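Local coordinates for protein tRNA (adenine(58)-N(1))-methyltransferase TrmI (Thermus thermophilus, PDB 2PWY) that catalyses the S-adenosyl-L-methionine-dependent methylation of adenosine 58 in tRNA, giving N(1)-methyladenosine, and is required for growth at extreme temperatures, at residues E68-M73 with T111-R116. Sequence-based numbering, arbitrary orientation.
Sequences EYLLHM and TLFLAR
Leu-70 and Tyr-69 reach across to Phe-113 and Leu-112, packing helix 66-72 nearly antiparallel against helix 109-118 of the Rossmann-like class I methyltransferase fold. The helix holding 111-116 follows the glycine-rich turn that binds S-adenosylmethionine, while 68-73 lies earlier in the chain, on helix 66-72. The axes of the two short segments come no closer than 11.8 Å, so side chains alone bridge the space, without a hydrogen bond.

From CB outward, Leu-70 first points at the opposite helix; beyond CB, chi1 is -100°, away from a staggered value, and CG then forks into two methyls that both touch the Phe-113 ring. CD1 lies 4.0 Å from Phe-113 CE1 and, more loosely, 4.3 Å from Leu-112 CD1. The other methyl, CD2, comes obliquely to the ring, 3.7 Å from CE1 of Phe-113. This side chain also touches the glycine-rich turn near Gly-109 and lies close to the cofactor pocket, its nearest approach to the bound S-adenosylhomocysteine being about 5 Å.

Tyr-69 turns its CG anti to the backbone N (chi1 -172°), sending the ring alongside helix 131-144; there it stacks with Phe-144 and its OH hydrogen-bonds to Asn-140 O. Met-73 CB sits over the centre of one ring face, 4.0 Å above the plane. At the ring's edge, near its plane, Leu-112 CD1 meets CE2 of Tyr-69 at 3.7 Å.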
ATOM      1  N   GLU A  68     -10.801 -19.657   5.170  1.00  9.63           N
ATOM      2  CA  GLU A  68     -11.937 -19.499   6.099  1.00  9.79           C
ATOM      3  C   GLU A  68     -11.720 -20.277   7.390  1.00 10.12           C
ATOM      4  O   GLU A  68     -12.011 -19.784   8.479  1.00  9.87           O
ATOM      5  CB  GLU A  68     -13.246 -19.923   5.442  1.00  9.62           C
ATOM      6  CG  GLU A  68     -13.716 -18.914   4.395  1.00  9.91           C
ATOM      7  CD  GLU A  68     -14.874 -19.407   3.535  1.00 11.41           C
ATOM      8  OE1 GLU A  68     -14.993 -20.631   3.301  1.00  9.31           O
ATOM      9  OE2 GLU A  68     -15.644 -18.545   3.066  1.00 10.42           O
ATOM     10  N   TYR A  69     -11.196 -21.488   7.254  1.00 10.27           N
ATOM     11  CA  TYR A  69     -10.904 -22.332   8.396  1.00 11.40           C
ATOM     12  C   TYR A  69      -9.883 -21.693   9.349  1.00 11.70           C
ATOM     13  O   TYR A  69     -10.134 -21.621  10.556  1.00 12.19           O
ATOM     14  CB  TYR A  69     -10.420 -23.700   7.918  1.00 11.02           C
ATOM     15  CG  TYR A  69     -10.266 -24.697   9.027  1.00 11.35           C
ATOM     16  CD1 TYR A  69     -11.377 -25.134   9.757  1.00 10.86           C
ATOM     17  CD2 TYR A  69      -9.022 -25.204   9.354  1.00 10.64           C
ATOM     18  CE1 TYR A  69     -11.237 -26.077  10.797  1.00 11.95           C
ATOM     19  CE2 TYR A  69      -8.866 -26.137  10.388  1.00 11.49           C
ATOM     20  CZ  TYR A  69      -9.975 -26.568  11.102  1.00 11.92           C
ATOM     21  OH  TYR A  69      -9.808 -27.488  12.117  1.00 11.65           O
ATOM     22  N   LEU A  70      -8.734 -21.252   8.827  1.00 11.86           N
ATOM     23  CA  LEU A  70      -7.742 -20.583   9.679  1.00 12.43           C
ATOM     24  C   LEU A  70      -8.315 -19.402  10.441  1.00 13.05           C
ATOM     25  O   LEU A  70      -7.966 -19.179  11.599  1.00 13.38           O
ATOM     26  CB  LEU A  70      -6.515 -20.111   8.888  1.00 12.73           C
ATOM     27  CG  LEU A  70      -5.295 -21.002   8.978  1.00 13.38           C
ATOM     28  CD1 LEU A  70      -5.560 -22.283   8.190  1.00 15.01           C
ATOM     29  CD2 LEU A  70      -4.049 -20.282   8.471  1.00 10.69           C
ATOM     30  N   LEU A  71      -9.188 -18.643   9.784  1.00 13.47           N
ATOM     31  CA  LEU A  71      -9.716 -17.417  10.360  1.00 14.03           C
ATOM     32  C   LEU A  71     -10.758 -17.672  11.449  1.00 14.01           C
ATOM     33  O   LEU A  71     -10.975 -16.809  12.298  1.00 14.91           O
ATOM     34  CB  LEU A  71     -10.293 -16.522   9.272  1.00 13.84           C
ATOM     35  CG  LEU A  71      -9.310 -15.983   8.224  1.00 15.11           C
ATOM     36  CD1 LEU A  71     -10.116 -15.268   7.155  1.00 16.28           C
ATOM     37  CD2 LEU A  71      -8.263 -15.063   8.863  1.00 15.88           C
ATOM     38  N   HIS A  72     -11.377 -18.854  11.435  1.00 13.93           N
ATOM     39  CA  HIS A  72     -12.486 -19.170  12.353  1.00 13.92           C
ATOM     40  C   HIS A  72     -12.219 -20.324  13.332  1.00 13.52           C
ATOM     41  O   HIS A  72     -12.923 -20.460  14.341  1.00 13.23           O
ATOM     42  CB  HIS A  72     -13.794 -19.397  11.563  1.00 14.21           C
ATOM     43  CG  HIS A  72     -14.195 -18.223  10.725  1.00 15.44           C
ATOM     44  ND1 HIS A  72     -14.907 -17.155  11.232  1.00 18.44           N
ATOM     45  CD2 HIS A  72     -13.950 -17.926   9.426  1.00 15.55           C
ATOM     46  CE1 HIS A  72     -15.082 -16.253  10.282  1.00 17.10           C
ATOM     47  NE2 HIS A  72     -14.518 -16.699   9.174  1.00 18.12           N
ATOM     48  N   MET A  73     -11.198 -21.141  13.063  1.00 12.90           N
ATOM     49  CA  MET A  73     -10.873 -22.261  13.951  1.00 13.11           C
ATOM     50  C   MET A  73     -10.446 -21.795  15.351  1.00 13.91           C
ATOM     51  O   MET A  73      -9.913 -20.691  15.519  1.00 13.81           O
ATOM     52  CB  MET A  73      -9.779 -23.156  13.344  1.00 12.94           C
ATOM     53  CG  MET A  73      -8.396 -22.507  13.272  1.00 11.66           C
ATOM     54  SD  MET A  73      -7.220 -23.551  12.409  1.00 12.59           S
ATOM     55  CE  MET A  73      -5.699 -22.698  12.799  1.00 10.44           C
ATOM     56  N   THR A 111       0.813 -25.027   9.369  1.00  7.70           N
ATOM     57  CA  THR A 111       0.957 -26.474   9.176  1.00  7.97           C
ATOM     58  C   THR A 111       0.062 -26.982   8.046  1.00  7.80           C
ATOM     59  O   THR A 111       0.507 -27.754   7.195  1.00  7.10           O
ATOM     60  CB  THR A 111       0.652 -27.269  10.462  1.00  8.43           C
ATOM     61  OG1 THR A 111       1.382 -26.696  11.559  1.00 10.12           O
ATOM     62  CG2 THR A 111       1.055 -28.739  10.269  1.00  6.93           C
ATOM     63  N   LEU A 112      -1.193 -26.532   8.034  1.00  7.43           N
ATOM     64  CA  LEU A 112      -2.130 -26.951   6.998  1.00  7.55           C
ATOM     65  C   LEU A 112      -1.705 -26.507   5.598  1.00  7.63           C
ATOM     66  O   LEU A 112      -1.781 -27.295   4.645  1.00  7.49           O
ATOM     67  CB  LEU A 112      -3.540 -26.465   7.347  1.00  7.44           C
ATOM     68  CG  LEU A 112      -4.223 -27.276   8.463  1.00  8.66           C
ATOM     69  CD1 LEU A 112      -5.407 -26.498   9.015  1.00  7.38           C
ATOM     70  CD2 LEU A 112      -4.661 -28.689   7.966  1.00  8.76           C
ATOM     71  N   PHE A 113      -1.226 -25.268   5.480  1.00  7.31           N
ATOM     72  CA  PHE A 113      -0.726 -24.755   4.199  1.00  7.47           C
ATOM     73  C   PHE A 113       0.475 -25.581   3.723  1.00  7.47           C
ATOM     74  O   PHE A 113       0.550 -26.005   2.556  1.00  8.08           O
ATOM     75  CB  PHE A 113      -0.351 -23.272   4.316  1.00  7.25           C
ATOM     76  CG  PHE A 113      -1.517 -22.350   4.088  1.00  7.52           C
ATOM     77  CD1 PHE A 113      -2.426 -22.091   5.110  1.00  7.81           C
ATOM     78  CD2 PHE A 113      -1.718 -21.769   2.832  1.00  9.87           C
ATOM     79  CE1 PHE A 113      -3.540 -21.241   4.891  1.00  8.13           C
ATOM     80  CE2 PHE A 113      -2.815 -20.923   2.604  1.00 10.50           C
ATOM     81  CZ  PHE A 113      -3.723 -20.663   3.628  1.00  8.48           C
ATOM     82  N   LEU A 114       1.403 -25.834   4.642  1.00  7.70           N
ATOM     83  CA  LEU A 114       2.593 -26.646   4.341  1.00  7.91           C
ATOM     84  C   LEU A 114       2.225 -28.076   3.902  1.00  8.41           C
ATOM     85  O   LEU A 114       2.796 -28.629   2.946  1.00  7.94           O
ATOM     86  CB  LEU A 114       3.534 -26.682   5.561  1.00  8.01           C
ATOM     87  CG  LEU A 114       4.129 -25.344   6.051  1.00  6.92           C
ATOM     88  CD1 LEU A 114       4.948 -25.599   7.326  1.00 10.34           C
ATOM     89  CD2 LEU A 114       4.957 -24.642   4.980  1.00  9.93           C
ATOM     90  N   ALA A 115       1.250 -28.658   4.596  1.00  8.51           N
ATOM     91  CA  ALA A 115       0.813 -30.034   4.340  1.00  9.63           C
ATOM     92  C   ALA A 115       0.156 -30.193   2.964  1.00  9.45           C
ATOM     93  O   ALA A 115       0.395 -31.176   2.281  1.00  9.58           O
ATOM     94  CB  ALA A 115      -0.122 -30.508   5.463  1.00  9.44           C
ATOM     95  N   ARG A 116      -0.657 -29.219   2.551  1.00  9.32           N
ATOM     96  CA  ARG A 116      -1.190 -29.202   1.180  1.00 10.27           C
ATOM     97  C   ARG A 116      -0.092 -29.139   0.151  1.00 10.66           C
ATOM     98  O   ARG A 116      -0.162 -29.832  -0.875  1.00 10.59           O
ATOM     99  CB  ARG A 116      -2.084 -27.996   0.949  1.00 10.45           C
ATOM    100  CG  ARG A 116      -3.479 -28.133   1.501  1.00 11.65           C
ATOM    101  CD  ARG A 116      -4.302 -26.967   1.006  1.00 12.19           C
ATOM    102  NE  ARG A 116      -5.703 -27.176   1.314  1.00 13.13           N
ATOM    103  CZ  ARG A 116      -6.682 -26.346   0.973  1.00 12.36           C
ATOM    104  NH1 ARG A 116      -6.415 -25.226   0.310  1.00 12.92           N
ATOM    105  NH2 ARG A 116      -7.933 -26.652   1.310  1.00 12.52           N
TER